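Local structure of regulatory protein of LacI family (Chloroflexus aggregans, 3BBL) at residues 128-132 / 144-148; 158-162 / 186-190; 191-197 / 218-224; 200-204 / 232-236; 235-241 / 272-278. The protein probably binds operator DNA and regulates transcription in response to a small effector held by its periplasmic-binding-protein-like core. All blocks are in the same frame, centred on the assembly; numbering follows the deposited sequence.

From the N terminus, contact 1 comes first. It closes the short excursion from strand 128-132 into helix 138-153. Contact 2 follows in series and joins the loops that lead into strands 163-165 and 191-194, the two neighbours of strand 128-132 in the sheet. Contact 3 closes the beta-alpha-beta unit from strand 191-194 through helix 197-209 to strand 219-223. Contact 4 crosses contact 3, because it starts on that helix and ends in the loop beyond strand 219-223. Contact 5 begins where contact 4 ends, sharing Pro-235 and Leu-236, and pairs strand 237-240 with the returning strand 267-275. A 1,2-ethanediol molecule touches contacts 3 and 5.

Contact 1 of 5, residues 128-132 / 144-148; sequences IAILA and LQGYL
Ile-130 lays its CG2 methyl over the ring of Tyr-147. The methyl stands 3.8 Å from the ring centroid and 11° off the ring normal, which is a CH-pi contact. The two side chains pass each other in opposite directions. With Ile-130 CG1 anti to the backbone N (chi1 -176°), its CD1 reaches the root of the tyrosine, 3.9 Å from Tyr-147 CB. The same CD1 meets Leu-144 CD1 at 3.9 Å, so one isoleucine meets two residues a single helical turn apart. Leu-144 CD1 also touches Ala-132 CB, at 4.4 Å. At the far end of the ring, Tyr-147 OH donates a hydrogen bond of 2.7 Å to Ile-128 O. This carbonyl oxygen lies at the ring edge, in its plane, and the bond ties the helix directly to the strand backbone. A phenylalanine in place of Tyr-147 would keep the ring against Ile-130 but would probably leave Ile-128 O without its partner from the helix. Strand and helix run nearly antiparallel, at 167°, within the beta-alpha-beta unit that continues into strand 163-165. Helix 109-123 packs beside them, with Val-117 on Tyr-147 and Leu-120 on Ile-128. In the sheet, strand 128-132 lies between strands 191-194 and 163-165.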
# COMPACT_ATOMS: atom_id res chain seq x y z
N ILE A 128 -4.31 13.91 -27.56
CA ILE A 128 -4.15 13.08 -26.38
C ILE A 128 -2.83 12.33 -26.41
O ILE A 128 -2.53 11.61 -27.36
CB ILE A 128 -5.29 12.05 -26.27
CG1 ILE A 128 -6.64 12.76 -26.45
CG2 ILE A 128 -5.22 11.33 -24.92
CD1 ILE A 128 -7.83 11.84 -26.64
N ALA A 129 -2.03 12.51 -25.37
CA ALA A 129 -0.75 11.86 -25.29
C ALA A 129 -0.80 10.75 -24.24
O ALA A 129 -1.74 10.67 -23.44
CB ALA A 129 0.33 12.88 -24.93
N ILE A 130 0.23 9.91 -24.23
CA ILE A 130 0.30 8.83 -23.27
C ILE A 130 1.72 8.58 -22.75
O ILE A 130 2.70 8.61 -23.50
CB ILE A 130 -0.26 7.51 -23.88
CG1 ILE A 130 -0.28 6.40 -22.82
CG2 ILE A 130 0.56 7.10 -25.12
CD1 ILE A 130 -0.91 5.11 -23.30
N LEU A 131 1.82 8.38 -21.44
CA LEU A 131 3.08 8.09 -20.79
C LEU A 131 3.07 6.57 -20.65
O LEU A 131 2.42 6.00 -19.78
CB LEU A 131 3.13 8.78 -19.42
CG LEU A 131 2.87 10.29 -19.50
CD1 LEU A 131 3.14 10.93 -18.15
CD2 LEU A 131 3.74 10.91 -20.58
N ALA A 132 3.79 5.90 -21.55
CA ALA A 132 3.83 4.45 -21.58
C ALA A 132 5.13 3.83 -21.07
O ALA A 132 6.06 4.54 -20.66
CB ALA A 132 3.56 3.98 -23.01
N LEU A 144 -1.06 0.02 -23.68
CA LEU A 144 -0.80 0.93 -24.78
C LEU A 144 -1.71 0.61 -25.96
O LEU A 144 -2.18 1.51 -26.66
CB LEU A 144 0.66 0.83 -25.22
CG LEU A 144 1.04 1.67 -26.44
CD1 LEU A 144 0.64 3.12 -26.23
CD2 LEU A 144 2.53 1.56 -26.69
N GLN A 145 -1.97 -0.68 -26.16
CA GLN A 145 -2.82 -1.14 -27.26
C GLN A 145 -4.21 -0.51 -27.21
O GLN A 145 -4.75 -0.12 -28.25
CB GLN A 145 -2.92 -2.68 -27.22
CG GLN A 145 -3.64 -3.32 -28.40
CD GLN A 145 -3.07 -2.89 -29.74
OE1 GLN A 145 -1.85 -2.90 -29.95
NE2 GLN A 145 -3.96 -2.53 -30.67
N GLY A 146 -4.78 -0.42 -26.02
CA GLY A 146 -6.10 0.17 -25.87
C GLY A 146 -6.14 1.61 -26.35
O GLY A 146 -7.12 2.06 -26.94
N TYR A 147 -5.06 2.33 -26.09
CA TYR A 147 -4.91 3.72 -26.51
C TYR A 147 -4.91 3.78 -28.05
O TYR A 147 -5.67 4.54 -28.66
CB TYR A 147 -3.60 4.27 -25.95
CG TYR A 147 -3.14 5.58 -26.56
CD1 TYR A 147 -3.63 6.80 -26.09
CD2 TYR A 147 -2.21 5.61 -27.59
CE1 TYR A 147 -3.19 8.01 -26.64
CE2 TYR A 147 -1.76 6.80 -28.14
CZ TYR A 147 -2.26 8.00 -27.66
OH TYR A 147 -1.80 9.18 -28.19
N LEU A 148 -4.05 2.99 -28.67
CA LEU A 148 -3.94 2.95 -30.12
C LEU A 148 -5.29 2.64 -30.76
O LEU A 148 -5.69 3.28 -31.73
CB LEU A 148 -2.91 1.91 -30.56
CG LEU A 148 -1.50 2.14 -30.01
CD1 LEU A 148 -0.59 1.00 -30.43
CD2 LEU A 148 -0.97 3.48 -30.49

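Contact 2 of 5, residues 158-162 / 186-190; sequences IETGY and ERRPT
Tyr-162 sets one face of its ring against Pro-189. Pro-189 CB stands 4.0 Å above the ring plane, offset toward the rim. The opposite face is covered by Glu-159 from its own segment, whose OE1 lies 3.5 Å above the ring centre. The ring thus lies between a proline and a carboxylate, and the carboxylate is kept in place by Arg-187 rather than by the ring. Its hydroxyl fixes the remaining direction: Tyr-162 OH donates a hydrogen bond of 2.6 Å to Arg-187 O. The donor sits above the carbonyl plane of Arg-187, 39° out of it, while the oxygen lies at the ring edge.

Arg-187 then folds back over the same region. Its chain bends at chi2 (-103°) and again at chi3, which brings the guanidinium to Glu-159. Arg-187 NH2 gives Glu-159 OE1 a salt-bridge hydrogen bond of 2.6 Å with an N-H...O angle of 162°. The acid is met on its syn side, and its OE1 lies near the guanidinium plane. A water links the same pair, donating to Glu-159 OE1 at 2.9 Å and accepting from Arg-187 NH1 at 3.0 Å.

Inward, Tyr-162 and Pro-189 both touch Ala-129, and Tyr-162 also touches Leu-180. The two segments are helix-to-strand loops, of the kind found at the N-terminal ends of the parallel strands in an alpha/beta Rossmann-like sheet.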
# COMPACT_ATOMS: atom_id res chain seq x y z
N ILE A 158 -2.03 9.59 -34.42
CA ILE A 158 -1.30 8.82 -33.43
C ILE A 158 0.13 9.28 -33.65
O ILE A 158 0.86 8.72 -34.46
CB ILE A 158 -1.47 7.32 -33.68
CG1 ILE A 158 -2.93 6.95 -33.43
CG2 ILE A 158 -0.53 6.54 -32.78
CD1 ILE A 158 -3.27 5.50 -33.70
N GLU A 159 0.49 10.34 -32.93
CA GLU A 159 1.82 10.97 -33.01
C GLU A 159 2.89 10.28 -32.20
O GLU A 159 2.71 10.03 -31.01
CB GLU A 159 1.74 12.40 -32.49
CG GLU A 159 0.88 13.34 -33.28
CD GLU A 159 0.88 14.74 -32.69
OE1 GLU A 159 1.94 15.20 -32.22
OE2 GLU A 159 -0.19 15.38 -32.70
N THR A 160 4.02 10.01 -32.84
CA THR A 160 5.13 9.36 -32.15
C THR A 160 5.63 10.30 -31.05
O THR A 160 6.15 9.87 -30.04
CB THR A 160 6.29 9.04 -33.12
OG1 THR A 160 6.85 10.25 -33.64
CG2 THR A 160 5.79 8.20 -34.28
N GLY A 161 5.45 11.60 -31.27
CA GLY A 161 5.87 12.58 -30.29
C GLY A 161 4.99 12.57 -29.06
O GLY A 161 5.37 13.10 -28.02
N TYR A 162 3.82 11.95 -29.18
CA TYR A 162 2.86 11.85 -28.07
C TYR A 162 2.91 10.52 -27.33
O TYR A 162 2.12 10.28 -26.42
CB TYR A 162 1.43 12.04 -28.57
CG TYR A 162 1.00 13.45 -28.79
CD1 TYR A 162 -0.31 13.73 -29.17
CD2 TYR A 162 1.89 14.52 -28.61
CE1 TYR A 162 -0.75 15.04 -29.36
CE2 TYR A 162 1.46 15.84 -28.80
CZ TYR A 162 0.14 16.09 -29.17
OH TYR A 162 -0.32 17.36 -29.33
N GLU A 186 -0.61 25.51 -29.34
CA GLU A 186 -1.09 24.91 -30.57
C GLU A 186 -0.75 23.42 -30.68
O GLU A 186 -1.58 22.62 -31.10
CB GLU A 186 -0.52 25.64 -31.80
CG GLU A 186 -0.87 27.12 -31.92
CD GLU A 186 0.24 28.05 -31.44
OE1 GLU A 186 0.99 27.66 -30.52
OE2 GLU A 186 0.36 29.19 -31.97
N ARG A 187 0.47 23.04 -30.31
CA ARG A 187 0.93 21.66 -30.42
C ARG A 187 0.85 20.83 -29.15
O ARG A 187 1.02 19.62 -29.17
CB ARG A 187 2.38 21.63 -30.93
CG ARG A 187 2.54 22.06 -32.37
CD ARG A 187 2.75 20.86 -33.28
NE ARG A 187 1.80 19.80 -33.00
CZ ARG A 187 2.13 18.55 -32.66
NH1 ARG A 187 3.41 18.19 -32.57
NH2 ARG A 187 1.18 17.67 -32.40
N ARG A 188 0.62 21.49 -28.03
CA ARG A 188 0.55 20.82 -26.74
C ARG A 188 -0.68 19.92 -26.60
O ARG A 188 -1.77 20.28 -27.04
CB ARG A 188 0.56 21.89 -25.66
CG ARG A 188 0.31 21.43 -24.25
CD ARG A 188 0.13 22.66 -23.39
NE ARG A 188 1.24 23.58 -23.60
CZ ARG A 188 1.16 24.90 -23.47
NH1 ARG A 188 -0.00 25.46 -23.12
NH2 ARG A 188 2.22 25.67 -23.72
N PRO A 189 -0.52 18.73 -26.00
CA PRO A 189 -1.69 17.86 -25.83
C PRO A 189 -2.62 18.45 -24.77
O PRO A 189 -2.18 19.14 -23.86
CB PRO A 189 -1.09 16.53 -25.39
CG PRO A 189 0.16 16.94 -24.67
CD PRO A 189 0.71 18.06 -25.54
N THR A 190 -3.91 18.19 -24.91
CA THR A 190 -4.88 18.68 -23.96
C THR A 190 -5.24 17.60 -22.94
O THR A 190 -5.89 17.87 -21.94
CB THR A 190 -6.16 19.14 -24.65
OG1 THR A 190 -6.73 18.03 -25.35
CG2 THR A 190 -5.87 20.26 -25.62
O HOH W 1 4.47 15.95 -30.95

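Contact 3 of 5, residues 191-197 / 218-224; sequences AIMTLND and LAIIGFD. With EDO (1,2-ethanediol), chain C.
The Phe-223 ring receives the methyl of Met-193, a selenomethionine, at its edge. Met-193 CE lies 4.0 Å from Phe-223 CD1 and also touches Ile-221 CG2. The carboxylate oxygen OD2 of the adjacent Asp-224 is likewise near the ring edge, and Thr-113 of helix 109-123 packs against the phenylalanine.

The backbones pair as neighbouring parallel strands. Ile-192 N bonds to Ala-219 O at 2.8 Å, Ile-221 N to Ile-192 O at 3.1 Å, and Thr-194 N to Ile-221 O at 3.0 Å. Ala-191, Met-193, Ala-219 and Ile-221 point to one face of the sheet, Ile-192 and Ile-220 to the other. Helix 197-209 links the two strands as a beta-alpha-beta crossover. Their C-terminal ends probably border the effector cleft, as in other LacI-family proteins.

There the chain turns into the helix, with Asn-196 at the N-cap position. Thr-194 places OG1 between its backbone N and carbonyl carbon (chi1 67°), from where it donates to Asn-196 O at 2.9 Å. Asp-197 lies against Gly-222; a CB on that glycine would clash with Asp-197 OD1. The carboxylate bonds to Ser-238 OG through OD1 and to Ala-226 N through OD2. Were Asp-197 an alanine, Ala-226 N would probably lose its carboxylate acceptor and Ser-238 OG one of its partners, and a gap would open beside Gly-222.

On the far side of strand 219-223 from strand 191-194, Ile-220 N gives a 2.8 Å bond to O1 of 1,2-ethanediol, and the diol O2 donates to Ile-220 O at 2.7 Å.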
# COMPACT_ATOMS: atom_id res chain seq x y z
N ALA A 191 -4.81 16.38 -23.20
CA ALA A 191 -5.07 15.29 -22.28
C ALA A 191 -3.93 14.28 -22.29
O ALA A 191 -3.30 14.02 -23.32
CB ALA A 191 -6.39 14.61 -22.64
N ILE A 192 -3.65 13.72 -21.11
CA ILE A 192 -2.59 12.74 -20.95
C ILE A 192 -3.06 11.50 -20.20
O ILE A 192 -3.63 11.59 -19.12
CB ILE A 192 -1.39 13.36 -20.21
CG1 ILE A 192 -0.76 14.46 -21.07
CG2 ILE A 192 -0.35 12.30 -19.89
CD1 ILE A 192 0.41 15.18 -20.43
N MSE A 193 -2.81 10.35 -20.81
CA MSE A 193 -3.14 9.05 -20.23
C MSE A 193 -1.81 8.48 -19.70
O MSE A 193 -0.79 8.55 -20.38
CB MSE A 193 -3.73 8.15 -21.33
CG MSE A 193 -3.92 6.69 -20.98
SE MSE A 193 -5.62 6.37 -20.08
CE MSE A 193 -4.96 5.49 -18.47
N THR A 194 -1.80 7.95 -18.48
CA THR A 194 -0.56 7.38 -17.94
C THR A 194 -0.75 5.90 -17.61
O THR A 194 -1.87 5.45 -17.34
CB THR A 194 -0.08 8.14 -16.67
OG1 THR A 194 -1.00 7.92 -15.59
CG2 THR A 194 0.02 9.62 -16.95
N LEU A 195 0.33 5.12 -17.62
CA LEU A 195 0.20 3.69 -17.34
C LEU A 195 0.12 3.28 -15.88
O LEU A 195 -0.08 2.10 -15.58
CB LEU A 195 1.27 2.88 -18.06
CG LEU A 195 1.10 2.91 -19.59
CD1 LEU A 195 1.76 1.67 -20.20
CD2 LEU A 195 -0.37 2.95 -19.97
N ASN A 196 0.29 4.24 -14.97
CA ASN A 196 0.13 4.00 -13.54
C ASN A 196 -0.07 5.35 -12.87
O ASN A 196 0.22 6.38 -13.47
CB ASN A 196 1.29 3.18 -12.93
CG ASN A 196 2.55 3.98 -12.68
OD1 ASN A 196 3.56 3.41 -12.27
ND2 ASN A 196 2.50 5.27 -12.91
N ASP A 197 -0.62 5.36 -11.66
CA ASP A 197 -0.89 6.61 -10.98
C ASP A 197 0.35 7.38 -10.57
O ASP A 197 0.34 8.61 -10.50
CB ASP A 197 -1.79 6.39 -9.77
CG ASP A 197 -3.17 5.90 -10.14
OD1 ASP A 197 -3.59 6.09 -11.30
OD2 ASP A 197 -3.85 5.34 -9.27
N LEU A 218 -5.45 20.80 -18.79
CA LEU A 218 -4.81 19.53 -19.10
C LEU A 218 -5.51 18.42 -18.35
O LEU A 218 -5.46 18.36 -17.13
CB LEU A 218 -3.34 19.56 -18.68
CG LEU A 218 -2.55 18.28 -18.94
CD1 LEU A 218 -2.50 18.02 -20.45
CD2 LEU A 218 -1.14 18.38 -18.38
N ALA A 219 -6.18 17.54 -19.09
CA ALA A 219 -6.87 16.41 -18.46
C ALA A 219 -5.86 15.27 -18.25
O ALA A 219 -4.97 15.06 -19.08
CB ALA A 219 -8.03 15.95 -19.33
N ILE A 220 -6.00 14.56 -17.14
CA ILE A 220 -5.12 13.45 -16.83
C ILE A 220 -5.87 12.25 -16.29
O ILE A 220 -6.71 12.37 -15.40
CB ILE A 220 -4.06 13.88 -15.78
CG1 ILE A 220 -3.17 14.97 -16.37
CG2 ILE A 220 -3.19 12.68 -15.37
CD1 ILE A 220 -2.28 15.65 -15.33
N ILE A 221 -5.58 11.07 -16.83
CA ILE A 221 -6.21 9.84 -16.35
C ILE A 221 -5.08 8.86 -16.09
O ILE A 221 -4.24 8.63 -16.95
CB ILE A 221 -7.19 9.24 -17.38
CG1 ILE A 221 -8.37 10.18 -17.59
CG2 ILE A 221 -7.71 7.90 -16.87
CD1 ILE A 221 -9.46 9.61 -18.48
N GLY A 222 -5.06 8.31 -14.88
CA GLY A 222 -4.02 7.36 -14.52
C GLY A 222 -4.48 5.93 -14.61
O GLY A 222 -5.51 5.62 -15.23
N PHE A 223 -3.71 5.03 -14.01
CA PHE A 223 -4.02 3.60 -14.01
C PHE A 223 -3.59 2.97 -12.69
O PHE A 223 -2.46 3.19 -12.24
CB PHE A 223 -3.32 2.91 -15.18
CG PHE A 223 -4.05 1.70 -15.72
CD1 PHE A 223 -4.70 1.76 -16.94
CD2 PHE A 223 -4.06 0.50 -15.00
CE1 PHE A 223 -5.36 0.64 -17.46
CE2 PHE A 223 -4.72 -0.62 -15.51
CZ PHE A 223 -5.37 -0.56 -16.74
N ASP A 224 -4.53 2.20 -12.14
CA ASP A 224 -4.52 1.41 -10.89
C ASP A 224 -5.18 2.06 -9.69
O ASP A 224 -5.14 1.51 -8.60
CB ASP A 224 -3.14 0.86 -10.40
CG ASP A 224 -2.06 0.92 -11.42
OD1 ASP A 224 -0.98 1.39 -11.01
OD2 ASP A 224 -2.24 0.50 -12.59
C1 EDO C . -7.97 15.63 -14.26
O1 EDO C . -8.24 15.36 -15.64
C2 EDO C . -8.63 14.58 -13.35
O2 EDO C . -7.77 13.47 -13.16
O HOH W 2 0.60 3.35 -9.60

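Contact 4 of 5, residues 200-204 / 232-236; sequences AIGAM and LFPPL
The segment 200-204 is one turn of helix, closed by the 2.8 Å bond from Met-204 N to Ala-200 O. It faces the irregular loop 232-236, which carries a cis peptide bond before Pro-234. The nearest CA atoms, those of Ala-200 and Leu-236, are 8.3 Å apart, so side chains bridge the space. Met-204, a selenomethionine, reaches furthest into the loop. Its SE meets Leu-232 CD1 at 3.8 Å and Leu-236 CD1 at 4.2 Å, lying between the two leucines. The bend at chi3 (69°) then turns the methyl to the loop backbone, where Met-204 CE is 3.6 Å from Pro-234 O and 4.1 Å from Pro-234 CD. Ala-200 CB presses on the other leucine branch, Leu-236 CD2, at 3.8 Å. Ile-201 crosses Leu-232 at about a right angle, its CG1 against CD1.

Met-228 of the second subunit packs on Ile-201 and Leu-232, and Arg-208 of the second subunit makes a cation-pi contact with Phe-233. Between helix and loop the meeting groups are nearly all hydrocarbon or selenium. The hold therefore rests on close apolar fit, with little directional bonding to fix its geometry.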
# COMPACT_ATOMS: atom_id res chain seq x y z
N ALA A 200 1.08 9.58 -13.34
CA ALA A 200 0.08 10.64 -13.39
C ALA A 200 0.36 11.75 -12.37
O ALA A 200 0.13 12.94 -12.63
CB ALA A 200 -1.30 10.06 -13.16
N ILE A 201 0.87 11.36 -11.20
CA ILE A 201 1.17 12.34 -10.18
C ILE A 201 2.30 13.25 -10.65
O ILE A 201 2.27 14.47 -10.43
CB ILE A 201 1.50 11.65 -8.83
CG1 ILE A 201 0.22 10.98 -8.29
CG2 ILE A 201 2.01 12.66 -7.81
CD1 ILE A 201 0.39 10.23 -6.99
N GLY A 202 3.29 12.67 -11.32
CA GLY A 202 4.39 13.45 -11.85
C GLY A 202 3.86 14.43 -12.89
O GLY A 202 4.28 15.58 -12.95
N ALA A 203 2.92 13.96 -13.70
CA ALA A 203 2.30 14.80 -14.72
C ALA A 203 1.56 15.95 -14.05
O ALA A 203 1.60 17.08 -14.52
CB ALA A 203 1.34 13.98 -15.58
N MSE A 204 0.86 15.64 -12.96
CA MSE A 204 0.14 16.67 -12.22
C MSE A 204 1.14 17.70 -11.67
O MSE A 204 0.88 18.91 -11.68
CB MSE A 204 -0.66 16.03 -11.07
CG MSE A 204 -1.85 15.26 -11.55
SE MSE A 204 -2.77 14.37 -10.02
CE MSE A 204 -3.44 16.02 -9.21
N LEU A 232 -6.26 13.86 -3.97
CA LEU A 232 -5.45 14.90 -4.59
C LEU A 232 -6.35 16.03 -5.09
O LEU A 232 -7.57 15.88 -5.13
CB LEU A 232 -4.67 14.31 -5.76
CG LEU A 232 -3.73 13.15 -5.45
CD1 LEU A 232 -3.33 12.44 -6.74
CD2 LEU A 232 -2.50 13.66 -4.71
N PHE A 233 -5.76 17.16 -5.46
CA PHE A 233 -6.55 18.25 -6.01
C PHE A 233 -6.00 18.66 -7.36
O PHE A 233 -4.87 19.14 -7.46
CB PHE A 233 -6.56 19.47 -5.10
CG PHE A 233 -7.41 20.59 -5.63
CD1 PHE A 233 -8.80 20.47 -5.65
CD2 PHE A 233 -6.82 21.72 -6.19
CE1 PHE A 233 -9.60 21.47 -6.23
CE2 PHE A 233 -7.61 22.72 -6.77
CZ PHE A 233 -9.00 22.59 -6.79
N PRO A 234 -6.76 18.44 -8.43
CA PRO A 234 -8.09 17.83 -8.40
C PRO A 234 -7.96 16.34 -8.11
O PRO A 234 -6.89 15.77 -8.29
CB PRO A 234 -8.62 18.06 -9.82
CG PRO A 234 -7.75 19.14 -10.38
CD PRO A 234 -6.40 18.84 -9.79
N PRO A 235 -9.03 15.70 -7.66
CA PRO A 235 -8.90 14.26 -7.40
C PRO A 235 -8.60 13.62 -8.76
O PRO A 235 -9.11 14.05 -9.79
CB PRO A 235 -10.27 13.88 -6.83
CG PRO A 235 -11.19 14.89 -7.47
CD PRO A 235 -10.40 16.17 -7.38
N LEU A 236 -7.75 12.59 -8.77
CA LEU A 236 -7.35 11.95 -10.00
C LEU A 236 -8.26 10.85 -10.54
O LEU A 236 -8.62 9.92 -9.82
CB LEU A 236 -5.94 11.39 -9.84
CG LEU A 236 -5.35 10.63 -11.03
CD1 LEU A 236 -5.10 11.59 -12.19
CD2 LEU A 236 -4.06 9.94 -10.61

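Contact 5 of 5, residues 235-241 / 272-278; sequences PLSSVRQ and PSLIIRA. With EDO (1,2-ethanediol), chain C.
Strands 237-240 and 267-275 form an antiparallel pair in this periplasmic-binding-protein-like fold, near the crossing between its two subdomains. Ser-238 and Ile-275 are a hydrogen-bonded pair, Val-239 and Leu-274 a non-hydrogen-bonded one, Arg-240 and Ser-273 hydrogen-bonded again. Arg-240 N reaches Ser-273 O at 2.7 Å, and Ser-273 N returns a bond to Arg-240 O at 2.8 Å. Val-239 CG1 lies beside Pro-272 CB at 3.8 Å.

Ile-275 sits against two guanidinium groups. Its CD1 stands 3.8 Å above the centre of the Arg-240 group, and its CG2 lies 3.7 Å above that of Arg-277. The two planes are 51° apart. Both arginines gather round Asp-225, which forms a salt bridge to each and would help to balance their charges.

Arg-277 also serves the backbone. With its chain extended from CG to NE, its NH1 bonds to Leu-236 O at 2.8 Å, while its CB and CD pack on the Pro-235 ring. Its N gives Ser-237 OG a straight bond of 2.8 Å, 168° at the hydrogen. Ser-237 N, in turn, donates to O2 of the bound 1,2-ethanediol at 3.0 Å.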
# COMPACT_ATOMS: atom_id res chain seq x y z
N PRO A 235 -9.03 15.70 -7.66
CA PRO A 235 -8.90 14.26 -7.40
C PRO A 235 -8.60 13.62 -8.76
O PRO A 235 -9.11 14.05 -9.79
CB PRO A 235 -10.27 13.88 -6.83
CG PRO A 235 -11.19 14.89 -7.47
CD PRO A 235 -10.40 16.17 -7.38
N LEU A 236 -7.75 12.59 -8.77
CA LEU A 236 -7.35 11.95 -10.00
C LEU A 236 -8.26 10.85 -10.54
O LEU A 236 -8.62 9.92 -9.82
CB LEU A 236 -5.94 11.39 -9.84
CG LEU A 236 -5.35 10.63 -11.03
CD1 LEU A 236 -5.10 11.59 -12.19
CD2 LEU A 236 -4.06 9.94 -10.61
N SER A 237 -8.64 10.98 -11.80
CA SER A 237 -9.45 9.96 -12.45
C SER A 237 -8.46 8.85 -12.80
O SER A 237 -7.31 9.13 -13.19
CB SER A 237 -10.10 10.51 -13.71
OG SER A 237 -11.27 11.22 -13.39
N SER A 238 -8.89 7.60 -12.67
CA SER A 238 -7.99 6.48 -12.92
C SER A 238 -8.74 5.20 -13.26
O SER A 238 -9.93 5.10 -13.02
CB SER A 238 -7.13 6.24 -11.68
OG SER A 238 -6.11 5.30 -11.93
N VAL A 239 -8.01 4.24 -13.82
CA VAL A 239 -8.59 2.95 -14.16
C VAL A 239 -8.39 2.00 -12.98
O VAL A 239 -7.26 1.73 -12.56
CB VAL A 239 -7.91 2.33 -15.39
CG1 VAL A 239 -8.56 0.99 -15.71
CG2 VAL A 239 -8.02 3.27 -16.58
N ARG A 240 -9.50 1.50 -12.43
CA ARG A 240 -9.45 0.58 -11.30
C ARG A 240 -9.53 -0.86 -11.79
O ARG A 240 -10.33 -1.19 -12.67
CB ARG A 240 -10.60 0.84 -10.35
CG ARG A 240 -10.62 -0.08 -9.14
CD ARG A 240 -11.86 0.18 -8.31
NE ARG A 240 -11.85 1.54 -7.79
CZ ARG A 240 -12.93 2.17 -7.33
NH1 ARG A 240 -14.11 1.56 -7.33
NH2 ARG A 240 -12.83 3.40 -6.86
N GLN A 241 -8.69 -1.71 -11.21
CA GLN A 241 -8.66 -3.13 -11.55
C GLN A 241 -9.25 -3.90 -10.38
O GLN A 241 -9.03 -3.55 -9.22
CB GLN A 241 -7.23 -3.60 -11.82
CG GLN A 241 -6.54 -2.91 -12.98
CD GLN A 241 -5.24 -3.59 -13.37
OE1 GLN A 241 -4.36 -3.79 -12.54
NE2 GLN A 241 -5.12 -3.95 -14.64
N PRO A 272 -11.65 -4.09 -16.18
CA PRO A 272 -11.39 -3.02 -15.21
C PRO A 272 -12.52 -1.99 -15.31
O PRO A 272 -13.38 -2.08 -16.18
CB PRO A 272 -10.05 -2.47 -15.66
CG PRO A 272 -10.15 -2.60 -17.16
CD PRO A 272 -10.74 -3.99 -17.33
N SER A 273 -12.51 -1.00 -14.42
CA SER A 273 -13.53 0.04 -14.44
C SER A 273 -12.87 1.41 -14.48
O SER A 273 -11.87 1.64 -13.80
CB SER A 273 -14.40 -0.03 -13.19
OG SER A 273 -15.27 -1.14 -13.24
N LEU A 274 -13.43 2.31 -15.27
CA LEU A 274 -12.89 3.66 -15.35
C LEU A 274 -13.53 4.46 -14.22
O LEU A 274 -14.74 4.44 -14.06
CB LEU A 274 -13.24 4.30 -16.70
CG LEU A 274 -12.84 5.76 -16.89
CD1 LEU A 274 -11.33 5.91 -16.76
CD2 LEU A 274 -13.31 6.26 -18.24
N ILE A 275 -12.71 5.14 -13.43
CA ILE A 275 -13.22 5.94 -12.32
C ILE A 275 -13.01 7.41 -12.63
O ILE A 275 -11.89 7.92 -12.57
CB ILE A 275 -12.49 5.61 -11.00
CG1 ILE A 275 -12.45 4.10 -10.78
CG2 ILE A 275 -13.21 6.29 -9.85
CD1 ILE A 275 -13.81 3.44 -10.78
N ILE A 276 -14.10 8.10 -12.96
CA ILE A 276 -14.05 9.53 -13.27
C ILE A 276 -14.36 10.34 -12.02
O ILE A 276 -15.43 10.19 -11.41
CB ILE A 276 -15.07 9.91 -14.36
CG1 ILE A 276 -14.77 9.14 -15.64
CG2 ILE A 276 -15.00 11.41 -14.63
CD1 ILE A 276 -13.44 9.48 -16.26
N ARG A 277 -13.43 11.20 -11.64
CA ARG A 277 -13.61 12.02 -10.46
C ARG A 277 -13.70 13.51 -10.78
O ARG A 277 -12.98 14.01 -11.64
CB ARG A 277 -12.46 11.77 -9.47
CG ARG A 277 -12.35 10.34 -9.00
CD ARG A 277 -11.37 10.23 -7.83
NE ARG A 277 -11.46 8.93 -7.15
CZ ARG A 277 -10.74 7.86 -7.46
NH1 ARG A 277 -9.85 7.89 -8.43
NH2 ARG A 277 -10.93 6.73 -6.79
N ALA A 278 -14.59 14.20 -10.08
CA ALA A 278 -14.78 15.64 -10.25
C ALA A 278 -14.59 16.28 -8.87
O ALA A 278 -14.27 15.58 -7.92
CB ALA A 278 -16.18 15.92 -10.78
C1 EDO C . -7.97 15.63 -14.26
O1 EDO C . -8.24 15.36 -15.64
C2 EDO C . -8.63 14.58 -13.35
O2 EDO C . -7.77 13.47 -13.16